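Local coordinates for protein probable glutamine synthetase (Pseudomonas aeruginosa, PDB 4HPP) that belongs to the glutamine synthetase family and holds a magnesium ion and glutamic acid in its catalytic domain, at residues P224-A227 with P228-T232; T281-T284 with A285-L289; A389-G392 with D393-C397; A272-P275 with A276-A279. One frame throughout, in Å; residues are numbered along the deposited sequence.

Contact 1. Residues P224-A227 with P228-T232. With GLU (glutamic acid), chain D.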
# COMPACT_ATOMS: atom_id res chain seq x y z
N PRO A 224 -33.56 -17.62 4.18
CA PRO A 224 -34.37 -17.65 5.40
C PRO A 224 -33.52 -17.81 6.66
O PRO A 224 -33.80 -17.12 7.65
CB PRO A 224 -35.34 -18.86 5.20
CG PRO A 224 -35.27 -19.22 3.76
CD PRO A 224 -34.06 -18.55 3.14
N LEU A 225 -32.50 -18.68 6.65
CA LEU A 225 -31.59 -18.78 7.80
C LEU A 225 -30.14 -18.46 7.39
O LEU A 225 -29.48 -19.25 6.68
CB LEU A 225 -31.70 -20.14 8.52
CG LEU A 225 -30.89 -20.20 9.82
CD1 LEU A 225 -31.51 -19.36 10.95
CD2 LEU A 225 -30.68 -21.63 10.29
N PRO A 226 -29.67 -17.27 7.79
CA PRO A 226 -28.36 -16.76 7.31
C PRO A 226 -27.16 -17.64 7.71
O PRO A 226 -26.17 -17.74 6.96
CB PRO A 226 -28.23 -15.41 8.00
CG PRO A 226 -29.30 -15.35 9.04
CD PRO A 226 -30.40 -16.31 8.63
N ALA A 227 -27.22 -18.23 8.89
CA ALA A 227 -26.18 -19.15 9.38
C ALA A 227 -26.71 -19.93 10.58
O ALA A 227 -27.64 -19.50 11.28
CB ALA A 227 -24.91 -18.40 9.76
N PRO A 228 -26.12 -21.10 10.85
CA PRO A 228 -26.75 -21.89 11.91
C PRO A 228 -26.97 -21.15 13.26
O PRO A 228 -26.06 -20.45 13.74
CB PRO A 228 -25.78 -23.07 12.05
CG PRO A 228 -25.28 -23.26 10.65
CD PRO A 228 -24.98 -21.83 10.24
N GLY A 229 -28.17 -21.28 13.83
CA GLY A 229 -28.54 -20.64 15.10
C GLY A 229 -28.59 -19.11 15.06
O GLY A 229 -28.39 -18.44 16.07
N ALA A 230 -28.86 -18.56 13.87
CA ALA A 230 -28.99 -17.16 13.70
C ALA A 230 -30.46 -16.84 13.74
O ALA A 230 -31.28 -17.70 13.43
CB ALA A 230 -28.39 -16.76 12.36
N VAL A 231 -30.79 -15.62 14.13
CA VAL A 231 -32.09 -15.02 13.79
C VAL A 231 -32.37 -15.12 12.29
O VAL A 231 -31.48 -14.89 11.46
CB VAL A 231 -32.15 -13.55 14.23
CG1 VAL A 231 -33.58 -12.99 14.10
CG2 VAL A 231 -31.60 -13.42 15.67
N THR A 232 -33.61 -15.48 11.96
CA THR A 232 -34.03 -15.82 10.62
C THR A 232 -34.41 -14.51 9.86
O THR A 232 -34.72 -13.50 10.50
CB THR A 232 -35.27 -16.77 10.66
OG1 THR A 232 -36.21 -16.33 11.65
CG2 THR A 232 -34.89 -18.15 11.06
N GLU D . -37.03 -12.08 11.49
CA GLU D . -38.49 -12.49 11.64
C GLU D . -39.06 -13.42 10.55
O GLU D . -38.42 -14.39 10.14
CB GLU D . -39.37 -11.24 11.74
CG GLU D . -39.19 -10.48 13.02
CD GLU D . -39.89 -9.16 12.99
OE1 GLU D . -40.84 -9.03 13.78
OE2 GLU D . -39.51 -8.28 12.18
OXT GLU D . -40.16 -13.24 10.03

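Contact 2. Residues T281-T284 with A285-L289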
# COMPACT_ATOMS: atom_id res chain seq x y z
N THR A 281 -44.85 -19.86 -0.75
CA THR A 281 -44.35 -18.66 -0.03
C THR A 281 -43.20 -18.97 0.93
O THR A 281 -42.56 -18.05 1.47
CB THR A 281 -45.45 -17.97 0.76
OG1 THR A 281 -45.77 -18.80 1.88
CG2 THR A 281 -46.72 -17.74 -0.09
N ALA A 282 -42.96 -20.26 1.21
CA ALA A 282 -41.72 -20.71 1.88
C ALA A 282 -41.17 -21.90 1.10
O ALA A 282 -41.17 -23.02 1.60
CB ALA A 282 -42.00 -21.09 3.34
N PRO A 283 -40.69 -21.66 -0.14
CA PRO A 283 -40.62 -22.66 -1.17
C PRO A 283 -39.31 -23.34 -1.26
O PRO A 283 -39.08 -24.05 -2.23
CB PRO A 283 -40.78 -21.84 -2.45
CG PRO A 283 -40.40 -20.44 -2.08
CD PRO A 283 -40.06 -20.42 -0.62
N THR A 284 -38.41 -23.13 -0.32
CA THR A 284 -37.15 -23.88 -0.46
C THR A 284 -36.93 -24.77 0.74
O THR A 284 -37.52 -24.56 1.81
CB THR A 284 -35.90 -23.00 -0.65
OG1 THR A 284 -35.77 -22.12 0.46
CG2 THR A 284 -35.98 -22.19 -1.94
N ALA A 285 -36.04 -25.74 0.55
CA ALA A 285 -35.69 -26.68 1.62
C ALA A 285 -35.24 -25.92 2.90
O ALA A 285 -35.67 -26.26 4.01
CB ALA A 285 -34.63 -27.68 1.14
N ALA A 286 -34.42 -24.86 2.72
CA ALA A 286 -33.96 -24.01 3.83
C ALA A 286 -35.07 -23.23 4.49
O ALA A 286 -34.86 -22.68 5.59
CB ALA A 286 -32.85 -23.07 3.39
N SER A 287 -36.25 -23.18 3.85
CA SER A 287 -37.34 -22.38 4.39
C SER A 287 -37.87 -22.98 5.68
O SER A 287 -38.36 -22.24 6.58
CB SER A 287 -38.46 -22.21 3.37
OG SER A 287 -38.05 -21.37 2.31
N TYR A 288 -37.73 -24.30 5.81
CA TYR A 288 -38.30 -24.99 6.96
C TYR A 288 -37.45 -24.96 8.23
O TYR A 288 -37.97 -25.23 9.29
CB TYR A 288 -38.95 -26.32 6.57
CG TYR A 288 -40.04 -25.99 5.62
CD1 TYR A 288 -39.75 -25.79 4.27
CD2 TYR A 288 -41.32 -25.72 6.08
CE1 TYR A 288 -40.73 -25.42 3.37
CE2 TYR A 288 -42.31 -25.30 5.20
CZ TYR A 288 -42.00 -25.16 3.85
OH TYR A 288 -42.98 -24.74 2.96
N LEU A 289 -36.18 -24.56 8.12
CA LEU A 289 -35.39 -24.18 9.31
C LEU A 289 -35.91 -22.90 9.95
O LEU A 289 -35.65 -22.65 11.13
CB LEU A 289 -33.88 -24.04 9.00
CG LEU A 289 -33.32 -25.01 7.96
CD1 LEU A 289 -31.96 -24.57 7.47
CD2 LEU A 289 -33.25 -26.43 8.56

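Contact 3. Residues A389-G392 with D393-C397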
# COMPACT_ATOMS: atom_id res chain seq x y z
N ALA A 389 -43.85 -28.94 7.66
CA ALA A 389 -42.61 -28.86 8.40
C ALA A 389 -41.36 -29.07 7.54
O ALA A 389 -40.26 -28.89 8.02
CB ALA A 389 -42.62 -29.85 9.56
N THR A 390 -41.52 -29.50 6.29
CA THR A 390 -40.41 -29.62 5.34
C THR A 390 -40.98 -29.18 4.02
O THR A 390 -42.20 -29.13 3.84
CB THR A 390 -39.90 -31.09 5.16
OG1 THR A 390 -40.98 -31.90 4.70
CG2 THR A 390 -39.32 -31.69 6.46
N LEU A 391 -40.12 -28.91 3.05
CA LEU A 391 -40.59 -28.69 1.69
C LEU A 391 -41.48 -29.83 1.15
O LEU A 391 -42.51 -29.56 0.44
CB LEU A 391 -39.40 -28.48 0.78
CG LEU A 391 -39.77 -27.95 -0.57
CD1 LEU A 391 -40.78 -26.81 -0.45
CD2 LEU A 391 -38.45 -27.60 -1.25
N GLY A 392 -41.07 -31.08 1.47
CA GLY A 392 -41.78 -32.31 1.00
C GLY A 392 -43.25 -32.30 1.40
O GLY A 392 -44.18 -32.36 0.56
N ASP A 393 -43.44 -32.18 2.71
CA ASP A 393 -44.77 -31.98 3.27
C ASP A 393 -45.47 -30.81 2.63
O ASP A 393 -46.69 -30.88 2.41
CB ASP A 393 -44.73 -31.90 4.81
CG ASP A 393 -43.96 -33.10 5.44
OD1 ASP A 393 -43.65 -34.06 4.68
OD2 ASP A 393 -43.66 -33.09 6.67
N ALA A 394 -44.71 -29.75 2.28
CA ALA A 394 -45.39 -28.55 1.76
C ALA A 394 -45.84 -28.84 0.39
O ALA A 394 -46.93 -28.45 0.03
CB ALA A 394 -44.55 -27.29 1.82
N LEU A 395 -45.03 -29.56 -0.39
CA LEU A 395 -45.50 -30.03 -1.75
C LEU A 395 -46.62 -31.10 -1.75
O LEU A 395 -47.51 -31.06 -2.60
CB LEU A 395 -44.34 -30.51 -2.61
CG LEU A 395 -43.19 -29.52 -2.69
CD1 LEU A 395 -42.00 -30.18 -3.35
CD2 LEU A 395 -43.59 -28.26 -3.48
N ASP A 396 -46.55 -32.05 -0.81
CA ASP A 396 -47.72 -32.89 -0.55
C ASP A 396 -48.94 -31.98 -0.47
O ASP A 396 -49.85 -32.13 -1.27
CB ASP A 396 -47.58 -33.76 0.72
CG ASP A 396 -46.36 -34.67 0.67
OD1 ASP A 396 -45.85 -34.94 -0.43
OD2 ASP A 396 -45.88 -35.08 1.75
N CYS A 397 -48.92 -31.01 0.45
CA CYS A 397 -50.11 -30.18 0.70
C CYS A 397 -50.65 -29.50 -0.52
O CYS A 397 -51.85 -29.37 -0.68
CB CYS A 397 -49.86 -29.10 1.73
SG CYS A 397 -49.37 -29.63 3.38

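Contact 4. Residues A272-P275 with A276-A279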
# COMPACT_ATOMS: atom_id res chain seq x y z
N ALA A 272 -57.46 -21.18 5.02
CA ALA A 272 -57.83 -22.56 4.71
C ALA A 272 -56.80 -23.20 3.80
O ALA A 272 -56.52 -24.41 3.91
CB ALA A 272 -59.19 -22.60 4.09
N HIS A 273 -56.20 -22.36 2.95
CA HIS A 273 -55.17 -22.80 2.03
C HIS A 273 -53.75 -22.65 2.49
O HIS A 273 -52.84 -23.15 1.82
CB HIS A 273 -55.35 -22.12 0.68
CG HIS A 273 -56.64 -22.48 -0.00
ND1 HIS A 273 -56.85 -23.69 -0.58
CD2 HIS A 273 -57.83 -21.77 -0.16
CE1 HIS A 273 -58.09 -23.73 -1.08
NE2 HIS A 273 -58.68 -22.55 -0.83
N LEU A 274 -53.51 -22.00 3.61
CA LEU A 274 -52.10 -21.81 4.03
C LEU A 274 -51.17 -23.03 3.93
O LEU A 274 -50.02 -22.85 3.52
CB LEU A 274 -51.94 -21.13 5.43
CG LEU A 274 -51.38 -19.70 5.36
CD1 LEU A 274 -51.50 -19.00 6.69
CD2 LEU A 274 -49.93 -19.71 4.88
N PRO A 275 -51.63 -24.25 4.33
CA PRO A 275 -50.59 -25.31 4.26
C PRO A 275 -50.08 -25.53 2.84
O PRO A 275 -48.95 -25.97 2.67
CB PRO A 275 -51.26 -26.58 4.86
CG PRO A 275 -52.35 -26.03 5.73
CD PRO A 275 -52.80 -24.69 5.13
N ALA A 276 -50.89 -25.19 1.84
CA ALA A 276 -50.45 -25.26 0.44
C ALA A 276 -49.61 -24.03 0.07
O ALA A 276 -48.62 -24.12 -0.71
CB ALA A 276 -51.66 -25.36 -0.50
N LEU A 277 -50.03 -22.87 0.59
CA LEU A 277 -49.41 -21.61 0.19
C LEU A 277 -47.97 -21.63 0.62
O LEU A 277 -47.13 -20.90 0.06
CB LEU A 277 -50.09 -20.42 0.81
CG LEU A 277 -51.47 -20.03 0.32
CD1 LEU A 277 -52.00 -18.86 1.16
CD2 LEU A 277 -51.41 -19.72 -1.16
N CYS A 278 -47.68 -22.49 1.60
CA CYS A 278 -46.34 -22.61 2.09
C CYS A 278 -45.35 -23.13 1.05
O CYS A 278 -44.18 -22.76 1.07
CB CYS A 278 -46.32 -23.41 3.38
SG CYS A 278 -47.11 -22.45 4.70
N ALA A 279 -45.84 -23.96 0.14
CA ALA A 279 -45.02 -24.53 -0.90
C ALA A 279 -44.62 -23.42 -1.84
O ALA A 279 -43.60 -23.52 -2.54
CB ALA A 279 -45.77 -25.63 -1.67

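Contact 1. Residues P224-A227 with P228-T232
Thr232 contributes to the glutamic acid pocket and folds back beside Leu225 on a loop that reverses at Pro228. Its carbonyl O accepts the ligand's N (Thr232 O to glutamic acid N, 2.9 Å) and also takes an N-H from Gln185, so two donors fix it. The hydroxyl reaches the same ligand more loosely, in a weak bond from Thr232 OG1 to glutamic acid O of 3.3 Å. With chi1 at 43°, OG1 lies between the backbone N and carbonyl carbon, while the methyl turns to the protein side and meets Leu225 (Thr232 CG2 to Leu225 CD1, 3.6 Å). Both segments belong to the loop joining strands 219-221 and 235-243 of the catalytic domain. The reversal is a type II beta turn, Ala227 to Ala230, with Pro228 and Gly229 at its corners; Gly229 takes the positive phi of 65°. The bond that closes it, Ala230 N to Ala227 O at 3.0 Å, is bent to 131° and weak, so apolar contacts probably help to keep the arms together. The Pro226 ring lies along the returning arm, CG 3.7 Å from Ala230 CB and 3.3 Å from Val231 O. Leu225 and Pro228 both lean on Cys436 of helix 432-439, and Pro224 pairs through its backbone with Asn233, another pocket residue.

Contact 2. Residues T281-T284 with A285-L289
Ser287 OG is the polar atom on which this turn converges, and Thr284 meets it twice. The backbone N-H of Thr284 points at it (Thr284 N to Ser287 OG, 3.2 Å, 156°), and the hydroxyls lie 3.0 Å apart, Thr284 OG1 to Ser287 OG, a probable bond, since Thr339 OG1 is also within reach of Thr284 OG1. Asp337 OD1 is the strongest partner of the serine hydroxyl, and Thr339 OG1 adds a weak bond, so this buried oxygen sits in a small polar cluster. Ser287 reaches back because its OG is anti to its own carbonyl carbon (chi1 -70°). The backbone answers in the other direction: Ser287 N donates to Thr284 O at 2.8 Å, from well above the carbonyl plane. The same carbonyl oxygen lies at the edge of the Tyr288 ring, near its plane, 3.5 Å from CD1. Farther along that ring, the Tyr288 OH makes a weak bond to Ala282 O (2.8 Å), though Cys278 O competes for its proton. Ala282 CB also packs 3.7 Å from Ser287 CB. Helix 410-427 covers the turn through Lys420, which binds Pro283 O, and Glu423, which takes the N-H of Ala285. The arrangement is a turn of type I geometry, its i to i+3 backbone bond doubled by a serine hydroxyl returning to the first N-H, as the chain passes from helix 261-281 to helix 288-291.

Contact 3. Residues A389-G392 with D393-C397
Asp393 runs its side chain past the Thr390 hydroxyl at the start of helix 391-399. Its CB is 3.8 Å from Thr390 OG1. One atom on, CG closes to 3.3 Å from that oxygen, which stands over the flat face of the carboxylate and is therefore almost equally far from OD1 and OD2. Neither carboxylate oxygen makes a hydrogen bond to it. What Thr390 OG1 does accept is the backbone N-H of the same residue (Asp393 N to Thr390 OG1, 3.2 Å), in a nearly straight bond of 169°. This makes Thr390 the N-cap. Its chi1 of 58° swings OG1 inward over the first turn, whereas Asp393 OD2 stays 4.2 Å from Thr390 N, so the reciprocal half of a capping box is missing. A carboxylate in the first turn would still probably be steadied by the helix end. Behind the cap the regular bonds set in, the straightest being Asp396 N to Gly392 O at 2.8 Å. On the buried flank Leu391 CG and Leu395 CD1 meet at 4.2 Å, one turn apart. These leucines face Leu424 of helix 410-427, whose Arg421 forms a salt bridge with Asp396 OD1; Ala394 touches both Tyr288 of helix 288-291 and Ala279 of helix 261-281, and Cys397 meets Pro275 of that same long helix.

Contact 4. Residues A272-P275 with A276-A279
Leu274 and Leu277 cross at about a right angle on one flank of helix 261-281, the first sending its CD2 under the base of the second. That methyl lies 4.1 Å from Leu277 CB and, one residue on, 3.9 Å from Cys278 SG, so it fills the angle between the two later side chains. Leu277 projects the other way, back along the helix, where its CG comes within 3.7 Å of His273 O. Both leucines pack on Phe333 of strand 330-336. The His273 ring turns off toward Asp401, which bonds its ND1, and it also touches helix 342-358. The backbone between these side chains is uneven. His273 O accepts two N-H groups from opposite faces of its plane, Leu277 N (i+4) at 3.1 Å and Ala276 N (i+3) at 2.8 Å, the latter bent to 135°. With Ala276 N turned to His273 O, Ala272 O takes its N-H from the side chain of Gln385. The chemistry thus implies a helix kinked where Pro275 N has no hydrogen to give, the next N-H sharing a carbonyl with its successor, while apolar side chains hold the flank on strand 330-336.

In the fold
Contact 1 is a surface loop and the only one with a residue of the glutamic acid pocket; there Thr232 bonds the ligand, whereas the bond closing the turn is weak. Contact 2 is buried, and hydroxyls do much of its bonding. Contacts 3 and 4 are helical: contact 3 is a capped, partly buried helix start, contact 4 a buried kink within a longer helix. Tyr288 joins three of them, touching Ala394 of contact 3 and Cys278 of contact 4, whose helices also meet directly through Cys397 and Pro275. Contact 1 reaches this cluster through contact 2, by Pro224 against Ser287; its nearest atoms stay about 10 Å from contacts 3 and 4.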